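Local coordinates for protein chitinase (Pyrococcus furiosus, PDB 2CWR) that probably binds chitin through this domain of a hyperthermophilic chitinase, an enzyme that hydrolyses the polysaccharide, at residues A[29-32]-A[33-37]. Sequence-based numbering, arbitrary orientation.
Sequences LNLD and GQYDW
Leu29 sets its CD1 methyl over one face of the Trp37 indole, 3.5 Å from the centroid of the five-membered ring and only 16° off the ring normal, which defines a CH-pi contact. Of the ring atoms, the fusion carbon Trp37 CD2 comes nearest to Leu29 CD1, at 3.4 Å. Beside it, Leu31 CD1 sits looser, 4.0 Å from Trp37 CD1 and 4.2 Å from Tyr35 CD1, oblique to both rings. A chi1 of 52° tucks Trp37 CG between the backbone N and C of its own residue, turning the indole back to the leucines; Trp37 NE1 is hydrogen-bonded to Asn72 O, and Phe79 stacks on the ring. The loop 33-37 links strand 22-31 to strand 38-43, carrying the chain from one antiparallel sheet of the beta-sandwich to the other, and Leu96 of the second sheet also touches both leucines. Cutting Trp37 back to an alanine removes the indole, and is likely to open a gap beside Leu29 CD1 and leave Asn72 O without its donor. Toward solvent, contact narrows to one polar link: Tyr35 OH donates to Asp32 OD1 at 2.6 Å, on the syn side and 24° out of the carboxylate plane, while Ser9 N holds Asp32 OD2.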
loop_
_atom_site.group_PDB
_atom_site.type_symbol
_atom_site.label_atom_id
_atom_site.label_comp_id
_atom_site.label_asym_id
_atom_site.label_seq_id
_atom_site.Cartn_x
_atom_site.Cartn_y
_atom_site.Cartn_z
ATOM N N LEU A 29 2.075 4.377 7.805
ATOM C CA LEU A 29 3.510 4.151 7.833
ATOM C C LEU A 29 4.106 4.913 9.009
ATOM O O LEU A 29 3.949 6.129 9.114
ATOM C CB LEU A 29 4.154 4.641 6.535
ATOM C CG LEU A 29 3.599 4.071 5.226
ATOM C CD1 LEU A 29 4.392 4.627 4.046
ATOM C CD2 LEU A 29 3.690 2.554 5.252
ATOM N N ASN A 30 4.777 4.189 9.895
ATOM C CA ASN A 30 5.407 4.799 11.056
ATOM C C ASN A 30 6.894 4.872 10.741
ATOM O O ASN A 30 7.629 3.903 10.918
ATOM C CB ASN A 30 5.141 3.942 12.291
ATOM C CG ASN A 30 3.655 3.730 12.531
ATOM O OD1 ASN A 30 2.914 4.682 12.771
ATOM N ND2 ASN A 30 3.215 2.480 12.456
ATOM N N LEU A 31 7.321 6.035 10.262
ATOM C CA LEU A 31 8.704 6.250 9.864
ATOM C C LEU A 31 9.510 7.075 10.861
ATOM O O LEU A 31 8.950 7.812 11.674
ATOM C CB LEU A 31 8.726 6.937 8.497
ATOM C CG LEU A 31 7.752 6.339 7.473
ATOM C CD1 LEU A 31 7.821 7.114 6.171
ATOM C CD2 LEU A 31 8.085 4.874 7.244
ATOM N N ASP A 32 10.831 6.952 10.779
ATOM C CA ASP A 32 11.727 7.685 11.665
ATOM C C ASP A 32 12.111 9.027 11.049
ATOM O O ASP A 32 13.106 9.638 11.434
ATOM C CB ASP A 32 12.989 6.858 11.950
ATOM C CG ASP A 32 13.837 6.627 10.710
ATOM O OD1 ASP A 32 13.448 7.086 9.617
ATOM O OD2 ASP A 32 14.901 5.980 10.830
ATOM N N GLY A 33 11.308 9.477 10.088
ATOM C CA GLY A 33 11.562 10.743 9.421
ATOM C C GLY A 33 10.681 10.886 8.195
ATOM O O GLY A 33 9.712 10.142 8.035
ATOM N N GLN A 34 11.007 11.837 7.327
ATOM C CA GLN A 34 10.225 12.044 6.117
ATOM C C GLN A 34 10.953 11.459 4.915
ATOM O O GLN A 34 12.131 11.741 4.688
ATOM C CB GLN A 34 9.963 13.537 5.909
ATOM C CG GLN A 34 9.180 14.167 7.051
ATOM C CD GLN A 34 8.838 15.620 6.801
ATOM O OE1 GLN A 34 9.717 16.441 6.538
ATOM N NE2 GLN A 34 7.554 15.949 6.888
ATOM N N TYR A 35 10.250 10.627 4.152
ATOM C CA TYR A 35 10.840 9.993 2.982
ATOM C C TYR A 35 9.859 9.926 1.825
ATOM O O TYR A 35 8.645 9.985 2.019
ATOM C CB TYR A 35 11.273 8.556 3.297
ATOM C CG TYR A 35 12.226 8.399 4.457
ATOM C CD1 TYR A 35 11.777 8.486 5.777
ATOM C CD2 TYR A 35 13.577 8.148 4.235
ATOM C CE1 TYR A 35 12.661 8.324 6.849
ATOM C CE2 TYR A 35 14.464 7.985 5.292
ATOM C CZ TYR A 35 14.003 8.073 6.594
ATOM O OH TYR A 35 14.893 7.911 7.632
ATOM N N ASP A 36 10.400 9.806 0.620
ATOM C CA ASP A 36 9.574 9.662 -0.570
ATOM C C ASP A 36 9.508 8.138 -0.651
ATOM O O ASP A 36 10.143 7.509 -1.494
ATOM C CB ASP A 36 10.283 10.259 -1.789
ATOM C CG ASP A 36 9.345 10.476 -2.968
ATOM O OD1 ASP A 36 9.779 11.088 -3.966
ATOM O OD2 ASP A 36 8.178 10.036 -2.902
ATOM N N TRP A 37 8.746 7.562 0.274
ATOM C CA TRP A 37 8.593 6.119 0.411
ATOM C C TRP A 37 7.955 5.360 -0.745
ATOM O O TRP A 37 7.442 5.944 -1.693
ATOM C CB TRP A 37 7.816 5.814 1.696
ATOM C CG TRP A 37 6.526 6.574 1.817
ATOM C CD1 TRP A 37 6.314 7.723 2.519
ATOM C CD2 TRP A 37 5.272 6.233 1.216
ATOM N NE1 TRP A 37 5.003 8.120 2.399
ATOM C CE2 TRP A 37 4.341 7.223 1.603
ATOM C CE3 TRP A 37 4.845 5.186 0.386
ATOM C CZ2 TRP A 37 3.002 7.200 1.189
ATOM C CZ3 TRP A 37 3.513 5.162 -0.028
ATOM C CH2 TRP A 37 2.609 6.165 0.376
#